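Local coordinates for protein putative amidohydrolase (Unidentified, PDB 3MKV) that probably hydrolyses dipeptides ending in proline, as a prolidase of the amidohydrolase superfamily with a zinc-bearing active site, at residues M94-M97 against L98-F102; G109-G112 against Y113-Q117; R182-L185 against Q186-A189; S359-L363 against G364-K368. One frame throughout, in Å; residues are numbered along the deposited sequence.

Contact 1: residues M94-M97 against L98-F102; sequences MRAM and LRRGF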
loop_
_atom_site.group_PDB
_atom_site.type_symbol
_atom_site.label_atom_id
_atom_site.label_comp_id
_atom_site.label_asym_id
_atom_site.label_seq_id
_atom_site.Cartn_x
_atom_site.Cartn_y
_atom_site.Cartn_z
ATOM N N MET A 94 -22.546 31.754 10.421
ATOM C CA MET A 94 -23.806 31.545 9.718
ATOM C C MET A 94 -24.931 32.412 10.290
ATOM O O MET A 94 -25.802 32.897 9.554
ATOM C CB MET A 94 -24.205 30.069 9.751
ATOM C CG MET A 94 -23.518 29.196 8.700
ATOM S SD MET A 94 -24.112 27.489 8.748
ATOM C CE MET A 94 -23.596 26.998 10.394
ATOM N N ARG A 95 -24.911 32.588 11.608
ATOM C CA ARG A 95 -25.942 33.331 12.318
ATOM C C ARG A 95 -25.917 34.813 11.925
ATOM O O ARG A 95 -26.958 35.465 11.788
ATOM C CB ARG A 95 -25.704 33.197 13.818
ATOM C CG ARG A 95 -26.959 33.023 14.634
ATOM C CD ARG A 95 -26.681 32.199 15.889
ATOM N NE ARG A 95 -27.919 31.868 16.587
ATOM C CZ ARG A 95 -28.648 32.756 17.252
ATOM N NH1 ARG A 95 -28.254 34.024 17.307
ATOM N NH2 ARG A 95 -29.765 32.380 17.860
ATOM N N ALA A 96 -24.716 35.343 11.734
ATOM C CA ALA A 96 -24.570 36.750 11.413
ATOM C C ALA A 96 -25.006 37.058 9.984
ATOM O O ALA A 96 -25.431 38.184 9.700
ATOM C CB ALA A 96 -23.150 37.205 11.659
ATOM N N MET A 97 -24.911 36.064 9.093
ATOM C CA MET A 97 -25.298 36.253 7.689
ATOM C C MET A 97 -26.788 36.479 7.651
ATOM O O MET A 97 -27.273 37.403 6.994
ATOM C CB MET A 97 -24.936 35.043 6.807
ATOM C CG MET A 97 -23.431 34.775 6.632
ATOM S SD MET A 97 -23.077 33.337 5.583
ATOM C CE MET A 97 -21.353 33.551 5.275
ATOM N N LEU A 98 -27.508 35.626 8.380
ATOM C CA LEU A 98 -28.956 35.695 8.470
ATOM C C LEU A 98 -29.418 37.030 9.061
ATOM O O LEU A 98 -30.384 37.627 8.582
ATOM C CB LEU A 98 -29.472 34.526 9.307
ATOM C CG LEU A 98 -30.978 34.275 9.272
ATOM C CD1 LEU A 98 -31.522 34.213 7.835
ATOM C CD2 LEU A 98 -31.300 32.982 10.042
ATOM N N ARG A 99 -28.709 37.497 10.087
ATOM C CA ARG A 99 -29.010 38.775 10.736
ATOM C C ARG A 99 -28.872 39.950 9.778
ATOM O O ARG A 99 -29.588 40.932 9.908
ATOM C CB ARG A 99 -28.110 38.991 11.961
ATOM C CG ARG A 99 -28.528 40.181 12.833
ATOM C CD ARG A 99 -29.990 40.055 13.251
ATOM N NE ARG A 99 -30.563 41.305 13.748
ATOM C CZ ARG A 99 -31.272 42.156 13.003
ATOM N NH1 ARG A 99 -31.495 41.893 11.718
ATOM N NH2 ARG A 99 -31.758 43.269 13.541
ATOM N N ARG A 100 -27.939 39.846 8.831
ATOM C CA ARG A 100 -27.746 40.858 7.784
ATOM C C ARG A 100 -28.786 40.727 6.660
ATOM O O ARG A 100 -28.707 41.418 5.639
ATOM C CB ARG A 100 -26.331 40.760 7.197
ATOM C CG ARG A 100 -25.210 41.023 8.202
ATOM C CD ARG A 100 -23.838 41.207 7.529
ATOM N NE ARG A 100 -23.169 39.943 7.231
ATOM C CZ ARG A 100 -22.377 39.290 8.081
ATOM N NH1 ARG A 100 -22.153 39.777 9.292
ATOM N NH2 ARG A 100 -21.811 38.145 7.720
ATOM N N GLY A 101 -29.750 39.833 6.831
ATOM C CA GLY A 101 -30.822 39.694 5.846
ATOM C C GLY A 101 -30.632 38.599 4.810
ATOM O O GLY A 101 -31.499 38.371 3.973
ATOM N N PHE A 102 -29.500 37.908 4.853
ATOM C CA PHE A 102 -29.237 36.881 3.859
ATOM C C PHE A 102 -29.938 35.572 4.212
ATOM O O PHE A 102 -29.518 34.845 5.110
ATOM C CB PHE A 102 -27.733 36.702 3.652
ATOM C CG PHE A 102 -27.071 37.911 3.060
ATOM C CD1 PHE A 102 -27.031 38.093 1.688
ATOM C CD2 PHE A 102 -26.517 38.889 3.879
ATOM C CE1 PHE A 102 -26.430 39.215 1.134
ATOM C CE2 PHE A 102 -25.916 40.018 3.331
ATOM C CZ PHE A 102 -25.874 40.178 1.951
#
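Met97 O accepts from Phe102 N at 3.1 Å, a bond that reaches back over the end of helix 83-99, and takes a weak second one from Arg100 N. The inner bond of the turn runs from Gly101 N to Leu98 O at 2.9 Å. Just before it the helical pattern still holds: Arg99 N donates to Arg95 O, and Arg100 N to Ala96 O at 3.1 Å.

Ala96 O also lies over the centre of the Arg100 guanidinium, 3.5 Å above its plane. A bend at chi3 (-83°) folds the arginine back over the last turn, bringing NH1 to 3.6 Å from Ala96 CB, while NH2 lies near Met97 CG. The guanidinium N-H groups are used elsewhere, NH1 on Gln397 and NE on Gln335. Arg99 gives NH1 to Ile401 O, and Arg95 forms a salt bridge with Glu125.

The Phe102 ring turns its edge to Met97 O, which lies in the ring plane 3.5 Å from CD2; the Phe102 side chain also packs on Leu61 and Asp63. With Gly101 at positive phi as the C-prime residue, the arrangement is a Schellman motif, here leading helix 83-99 straight into strand 102-107 of the amidohydrolase barrel.

Contact 2: residues G109-G112 against Y113-Q117; sequences GGAG and YPFKQ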
loop_
_atom_site.group_PDB
_atom_site.type_symbol
_atom_site.label_atom_id
_atom_site.label_comp_id
_atom_site.label_asym_id
_atom_site.label_seq_id
_atom_site.Cartn_x
_atom_site.Cartn_y
_atom_site.Cartn_z
ATOM N N GLY A 109 -17.242 26.726 -1.507
ATOM C CA GLY A 109 -16.231 25.743 -1.189
ATOM C C GLY A 109 -16.016 25.594 0.301
ATOM O O GLY A 109 -15.755 26.579 1.010
ATOM N N GLY A 110 -16.124 24.353 0.773
ATOM C CA GLY A 110 -15.970 24.052 2.183
ATOM C C GLY A 110 -17.202 23.360 2.701
ATOM O O GLY A 110 -17.326 22.144 2.584
ATOM N N ALA A 111 -18.123 24.150 3.250
ATOM C CA ALA A 111 -19.372 23.639 3.800
ATOM C C ALA A 111 -19.966 22.555 2.930
ATOM O O ALA A 111 -20.146 22.738 1.723
ATOM C CB ALA A 111 -20.368 24.755 3.972
ATOM N N GLY A 112 -20.282 21.427 3.553
ATOM C CA GLY A 112 -20.917 20.335 2.848
ATOM C C GLY A 112 -22.343 20.117 3.306
ATOM O O GLY A 112 -22.902 20.885 4.099
ATOM N N TYR A 113 -22.927 19.045 2.802
ATOM C CA TYR A 113 -24.312 18.707 3.084
ATOM C C TYR A 113 -24.665 18.622 4.581
ATOM O O TYR A 113 -25.780 18.950 4.964
ATOM C CB TYR A 113 -24.638 17.407 2.369
ATOM C CG TYR A 113 -26.065 16.963 2.447
ATOM C CD1 TYR A 113 -27.032 17.543 1.646
ATOM C CD2 TYR A 113 -26.439 15.930 3.291
ATOM C CE1 TYR A 113 -28.349 17.114 1.698
ATOM C CE2 TYR A 113 -27.744 15.502 3.361
ATOM C CZ TYR A 113 -28.701 16.092 2.559
ATOM O OH TYR A 113 -30.016 15.666 2.620
ATOM N N PRO A 114 -23.729 18.151 5.426
ATOM C CA PRO A 114 -23.967 18.122 6.873
ATOM C C PRO A 114 -24.338 19.490 7.445
ATOM O O PRO A 114 -25.235 19.580 8.289
ATOM C CB PRO A 114 -22.630 17.635 7.436
ATOM C CG PRO A 114 -22.040 16.821 6.319
ATOM C CD PRO A 114 -22.413 17.587 5.076
ATOM N N PHE A 115 -23.672 20.545 6.979
ATOM C CA PHE A 115 -24.074 21.917 7.305
ATOM C C PHE A 115 -25.459 22.244 6.746
ATOM O O PHE A 115 -26.282 22.904 7.388
ATOM C CB PHE A 115 -23.063 22.919 6.746
ATOM C CG PHE A 115 -21.831 23.070 7.587
ATOM C CD1 PHE A 115 -21.901 23.670 8.832
ATOM C CD2 PHE A 115 -20.607 22.617 7.132
ATOM C CE1 PHE A 115 -20.769 23.817 9.611
ATOM C CE2 PHE A 115 -19.477 22.762 7.898
ATOM C CZ PHE A 115 -19.557 23.366 9.144
ATOM N N LYS A 116 -25.710 21.799 5.528
ATOM C CA LYS A 116 -27.007 22.017 4.911
ATOM C C LYS A 116 -28.115 21.376 5.738
ATOM O O LYS A 116 -29.171 21.978 5.932
ATOM C CB LYS A 116 -27.034 21.467 3.484
ATOM C CG LYS A 116 -28.408 21.540 2.841
ATOM C CD LYS A 116 -28.547 20.550 1.696
ATOM C CE LYS A 116 -27.938 21.085 0.412
ATOM N NZ LYS A 116 -28.722 22.233 -0.121
ATOM N N GLN A 117 -27.877 20.154 6.221
ATOM C CA GLN A 117 -28.906 19.452 6.980
ATOM C C GLN A 117 -29.059 20.077 8.366
ATOM O O GLN A 117 -30.172 20.295 8.825
ATOM C CB GLN A 117 -28.620 17.948 7.053
ATOM C CG GLN A 117 -28.160 17.444 8.409
ATOM C CD GLN A 117 -29.309 16.929 9.263
ATOM O OE1 GLN A 117 -30.246 16.307 8.756
ATOM N NE2 GLN A 117 -29.237 17.182 10.568
#
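Gly112 O accepts from the backbone amides of Lys116 and Phe115 in the first turn of helix 113-120. Lys116 N donates to it at 3.3 Å with an N-H...O angle of 158°, lying in the carbonyl plane, and Phe115 N adds a weak bond at 3.0 Å whose angle is only 122°. Gly112 thus occupies the N-cap position, with its carbonyl starting the helical bonding pattern.

Phe115 bends back over the residues that precede the helix. The backbone puts Phe115 CB 3.3 Å from Gly112 O, and CG anti to the carbonyl carbon (chi1 -80°) carries the ring to Ala111. There CD2 does the touching, 3.7 Å from Ala111 CA and 3.8 Å from Ala111 CB, while Gly112 N lies at the ring edge, near its plane. Farther out, the ring meets Ala90 of helix 83-99 and Val84 of the second subunit, and Pro114 packs on Pro82 of that same subunit.

In one of its two modelled conformers Lys116 leads away from the loop to a salt bridge with Asp190 and a cation-pi contact with Phe130. Tyr113 makes a cation-pi contact with Arg148 of the third subunit. At the start of the loop, Gly109 O accepts a hydrogen bond from ND1 of the zinc ligand His67. The chemistry therefore divides in two: the N-cap carbonyl opens the helical bonding pattern, while Gly109, three residues earlier, probably orients a metal-binding imidazole from the second shell.

Contact 3: residues R182-L185 against Q186-A189; sequences REEL and QMGA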
loop_
_atom_site.group_PDB
_atom_site.type_symbol
_atom_site.label_atom_id
_atom_site.label_comp_id
_atom_site.label_asym_id
_atom_site.label_seq_id
_atom_site.Cartn_x
_atom_site.Cartn_y
_atom_site.Cartn_z
ATOM N N ARG A 182 -18.185 12.952 -8.731
ATOM C CA ARG A 182 -19.178 11.943 -8.392
ATOM C C ARG A 182 -19.243 11.756 -6.877
ATOM O O ARG A 182 -20.327 11.600 -6.308
ATOM C CB ARG A 182 -18.882 10.627 -9.117
ATOM C CG ARG A 182 -19.167 10.684 -10.622
ATOM C CD ARG A 182 -18.665 9.427 -11.329
ATOM N NE ARG A 182 -18.964 9.465 -12.752
ATOM C CZ ARG A 182 -18.502 8.602 -13.649
ATOM N NH1 ARG A 182 -17.725 7.594 -13.282
ATOM N NH2 ARG A 182 -18.848 8.735 -14.918
ATOM N N GLU A 183 -18.085 11.811 -6.228
ATOM C CA GLU A 183 -18.003 11.763 -4.765
ATOM C C GLU A 183 -18.695 12.942 -4.076
ATOM O O GLU A 183 -19.452 12.752 -3.120
ATOM C CB GLU A 183 -16.535 11.673 -4.315
ATOM C CG GLU A 183 -15.866 10.384 -4.801
ATOM C CD GLU A 183 -14.417 10.269 -4.386
ATOM O OE1 GLU A 183 -13.965 11.107 -3.586
ATOM O OE2 GLU A 183 -13.727 9.340 -4.867
ATOM N N GLU A 184 -18.436 14.155 -4.556
ATOM C CA GLU A 184 -19.029 15.332 -3.957
ATOM C C GLU A 184 -20.542 15.296 -4.127
ATOM O O GLU A 184 -21.297 15.615 -3.204
ATOM C CB GLU A 184 -18.448 16.623 -4.564
ATOM C CG GLU A 184 -16.969 16.872 -4.267
ATOM C CD GLU A 184 -16.626 16.793 -2.785
ATOM O OE1 GLU A 184 -17.328 17.429 -1.967
ATOM O OE2 GLU A 184 -15.643 16.097 -2.439
ATOM N N LEU A 185 -20.985 14.905 -5.315
ATOM C CA LEU A 185 -22.403 14.791 -5.578
ATOM C C LEU A 185 -23.071 13.722 -4.692
ATOM O O LEU A 185 -24.149 13.954 -4.144
ATOM C CB LEU A 185 -22.640 14.506 -7.063
ATOM C CG LEU A 185 -22.342 15.646 -8.047
ATOM C CD1 LEU A 185 -22.468 15.182 -9.481
ATOM C CD2 LEU A 185 -23.284 16.803 -7.799
ATOM N N GLN A 186 -22.439 12.561 -4.540
ATOM C CA GLN A 186 -23.034 11.512 -3.707
ATOM C C GLN A 186 -23.083 11.968 -2.255
ATOM O O GLN A 186 -23.985 11.578 -1.507
ATOM C CB GLN A 186 -22.295 10.165 -3.832
ATOM C CG GLN A 186 -21.260 9.899 -2.748
ATOM C CD GLN A 186 -21.843 9.361 -1.424
ATOM O OE1 GLN A 186 -22.573 8.363 -1.396
ATOM N NE2 GLN A 186 -21.479 10.008 -0.316
ATOM N N MET A 187 -22.123 12.803 -1.863
ATOM C CA MET A 187 -22.073 13.300 -0.498
ATOM C C MET A 187 -23.109 14.415 -0.250
ATOM O O MET A 187 -23.354 14.799 0.901
ATOM C CB MET A 187 -20.646 13.714 -0.099
ATOM C CG MET A 187 -19.818 12.551 0.487
ATOM S SD MET A 187 -18.104 12.871 1.010
ATOM C CE MET A 187 -17.441 13.699 -0.418
ATOM N N GLY A 188 -23.721 14.912 -1.330
ATOM C CA GLY A 188 -24.851 15.848 -1.230
ATOM C C GLY A 188 -24.659 17.269 -1.747
ATOM O O GLY A 188 -25.502 18.130 -1.502
ATOM N N ALA A 189 -23.554 17.534 -2.446
ATOM C CA ALA A 189 -23.328 18.855 -3.068
ATOM C C ALA A 189 -24.497 19.304 -3.946
ATOM O O ALA A 189 -25.034 18.514 -4.725
ATOM C CB ALA A 189 -22.051 18.843 -3.890
HETATM O O HOH W 1 -25.704 16.046 -4.835
#
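Glu184 O and Ala189 N form the outer bond of a Schellman motif that closes helix 174-187, 3.1 Å long and fairly straight at 165°. The inner bond joins Gly188 N to Leu185 O at 3.0 Å, its donor standing well above the carbonyl plane; Gly188 N also gives Glu184 O a weak second bond. Gly188, at positive phi, makes the reversal. In the preceding turn Gln186 N bonds to Arg182 O and Met187 N to Glu183 O.

The side chains follow this fold-back. Ala189 CB sits 3.4 Å from Glu184 O, against the carbonyl that its own amide grips. Met187 turns at chi3 (-50°) and brings CE within 3.6 Å of Glu184 OE2, so that a methyl group lies beside the carboxylate. Gln186 CG meets Glu183 O.

The acidic groups are set by partners beyond the turn. Arg169 makes salt bridges with both Glu183 and Glu184, and Glu184 OE1 also accepts from the backbone N of Arg134. Arg182 joins Glu223 in its own chain to Asp172 and Glu216 of the third subunit, and Gln186 O receives Arg148 NE of that subunit, which places this helix end at a subunit interface. Leu185 CD2 approaches Ala189 O, and one water bridges the same two residues, donating to Leu185 O at 2.7 Å and to Ala189 O at 2.6 Å.

Contact 4: residues S359-L363 against G364-K368; sequences SAEVL and GMQDK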
loop_
_atom_site.group_PDB
_atom_site.type_symbol
_atom_site.label_atom_id
_atom_site.label_comp_id
_atom_site.label_asym_id
_atom_site.label_seq_id
_atom_site.Cartn_x
_atom_site.Cartn_y
_atom_site.Cartn_z
ATOM N N SER A 359 -29.737 36.352 -8.637
ATOM C CA SER A 359 -29.176 35.265 -7.846
ATOM C C SER A 359 -30.105 34.053 -7.795
ATOM O O SER A 359 -29.652 32.918 -7.891
ATOM C CB SER A 359 -28.851 35.750 -6.438
ATOM O OG SER A 359 -27.712 36.579 -6.458
ATOM N N ALA A 360 -31.405 34.295 -7.648
ATOM C CA ALA A 360 -32.384 33.213 -7.632
ATOM C C ALA A 360 -32.342 32.438 -8.948
ATOM O O ALA A 360 -32.554 31.224 -8.993
ATOM C CB ALA A 360 -33.769 33.768 -7.390
ATOM N N GLU A 361 -32.062 33.158 -10.025
ATOM C CA GLU A 361 -31.990 32.556 -11.336
ATOM C C GLU A 361 -30.790 31.612 -11.365
ATOM O O GLU A 361 -30.890 30.465 -11.809
ATOM C CB GLU A 361 -31.844 33.650 -12.392
ATOM C CG GLU A 361 -32.687 33.431 -13.639
ATOM C CD GLU A 361 -32.396 34.455 -14.737
ATOM O OE1 GLU A 361 -32.039 35.613 -14.401
ATOM O OE2 GLU A 361 -32.524 34.096 -15.934
ATOM N N VAL A 362 -29.655 32.105 -10.878
ATOM C CA VAL A 362 -28.451 31.296 -10.761
ATOM C C VAL A 362 -28.684 29.971 -10.028
ATOM O O VAL A 362 -28.016 28.974 -10.311
ATOM C CB VAL A 362 -27.330 32.061 -10.040
ATOM C CG1 VAL A 362 -26.158 31.128 -9.743
ATOM C CG2 VAL A 362 -26.887 33.263 -10.870
ATOM N N LEU A 363 -29.629 29.965 -9.093
ATOM C CA LEU A 363 -29.869 28.806 -8.241
ATOM C C LEU A 363 -30.954 27.903 -8.794
ATOM O O LEU A 363 -31.272 26.873 -8.195
ATOM C CB LEU A 363 -30.286 29.252 -6.831
ATOM C CG LEU A 363 -29.337 30.149 -6.033
ATOM C CD1 LEU A 363 -30.020 30.668 -4.783
ATOM C CD2 LEU A 363 -28.077 29.401 -5.657
ATOM N N GLY A 364 -31.530 28.293 -9.927
ATOM C CA GLY A 364 -32.629 27.546 -10.529
ATOM C C GLY A 364 -33.881 27.678 -9.684
ATOM O O GLY A 364 -34.695 26.753 -9.604
ATOM N N MET A 365 -34.024 28.836 -9.043
ATOM C CA MET A 365 -35.123 29.080 -8.119
ATOM C C MET A 365 -35.975 30.287 -8.521
ATOM O O MET A 365 -36.551 30.957 -7.660
ATOM C CB MET A 365 -34.608 29.232 -6.675
ATOM C CG MET A 365 -33.982 27.964 -6.076
ATOM S SD MET A 365 -35.190 26.676 -5.636
ATOM C CE MET A 365 -34.235 25.205 -5.926
ATOM N N GLN A 366 -36.072 30.559 -9.822
ATOM C CA GLN A 366 -36.921 31.653 -10.280
ATOM C C GLN A 366 -38.351 31.422 -9.802
ATOM O O GLN A 366 -38.926 30.351 -10.031
ATOM C CB GLN A 366 -36.881 31.828 -11.800
ATOM C CG GLN A 366 -36.785 30.526 -12.596
ATOM C CD GLN A 366 -35.345 30.123 -12.903
ATOM O OE1 GLN A 366 -34.906 29.017 -12.568
ATOM N NE2 GLN A 366 -34.602 31.024 -13.543
ATOM N N ASP A 367 -38.903 32.425 -9.115
ATOM C CA ASP A 367 -40.276 32.377 -8.610
ATOM C C ASP A 367 -40.389 31.606 -7.307
ATOM O O ASP A 367 -41.449 31.595 -6.677
ATOM C CB ASP A 367 -41.221 31.774 -9.650
ATOM C CG ASP A 367 -41.501 32.720 -10.784
ATOM O OD1 ASP A 367 -40.907 32.540 -11.869
ATOM O OD2 ASP A 367 -42.301 33.656 -10.581
ATOM N N LYS A 368 -39.295 30.949 -6.929
ATOM C CA LYS A 368 -39.221 30.229 -5.666
ATOM C C LYS A 368 -38.469 31.028 -4.594
ATOM O O LYS A 368 -38.713 30.852 -3.404
ATOM C CB LYS A 368 -38.568 28.866 -5.872
ATOM C CG LYS A 368 -39.540 27.735 -6.152
ATOM C CD LYS A 368 -38.787 26.504 -6.666
ATOM C CE LYS A 368 -39.268 25.210 -6.000
ATOM N NZ LYS A 368 -38.661 24.996 -4.643
#
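Ala360 O takes the amide of Met365 in a bond of 2.8 Å, with an N-H...O angle of 157°, and receives a weak bond from Leu363 N within its own turn. Beside it, Gly364 N donates to Glu361 O at 2.9 Å; this bond is straight at the hydrogen, but the donor stands above the carbonyl plane. Arg250 adds a weak bond to Glu361 O and a sound one to Val362 O, so carbonyls at this helix end also meet a guanidinium from elsewhere in the chain.

The two crossing bonds, together with the positive phi of Gly364, make up the Schellman motif that ends helix 348-362 and releases the chain into the loop before strand 380-383. Past the glycine, with CG anti to its carbonyl carbon (chi1 -66°), Met365 sets CG 4.0 Å from Leu363 CB, and CG is also 3.6 Å from Leu363 O. Both side chains reach Phe130 of strand 128-131, and Leu363 packs on Ile62 of strand 56-63 and Thr104 of strand 102-107 as well.

On the outer side, Gln366 reaches back toward Glu361, its amide plane turned 81° from that of the carboxylate. The closest atom of this pair is the amide NE2, which lies nearest CG and then CA of Glu361, while Glu361 OE2 makes a weak hydrogen bond with Tyr272 OH.

How the contacts relate
From the N terminus, contact 1 ends helix 83-99 and turns the chain into strand 102-107; contact 2 follows at the far end of that strand, starting helix 113-120. Contact 3 closes helix 174-187, and contact 4 ends helix 348-362 ahead of strand 380-383. All four follow in series, none nesting or crossing. Met94 CE of contact 1 touches Phe115 CD1 of contact 2 at 4.0 Å, joining the two helices that flank strand 102-107. Contacts 2 and 3 also meet, Tyr113 CB lying 3.3 Å from Met187 O. Contact 4 touches none of the others, its nearest atoms about 8 Å from contact 1.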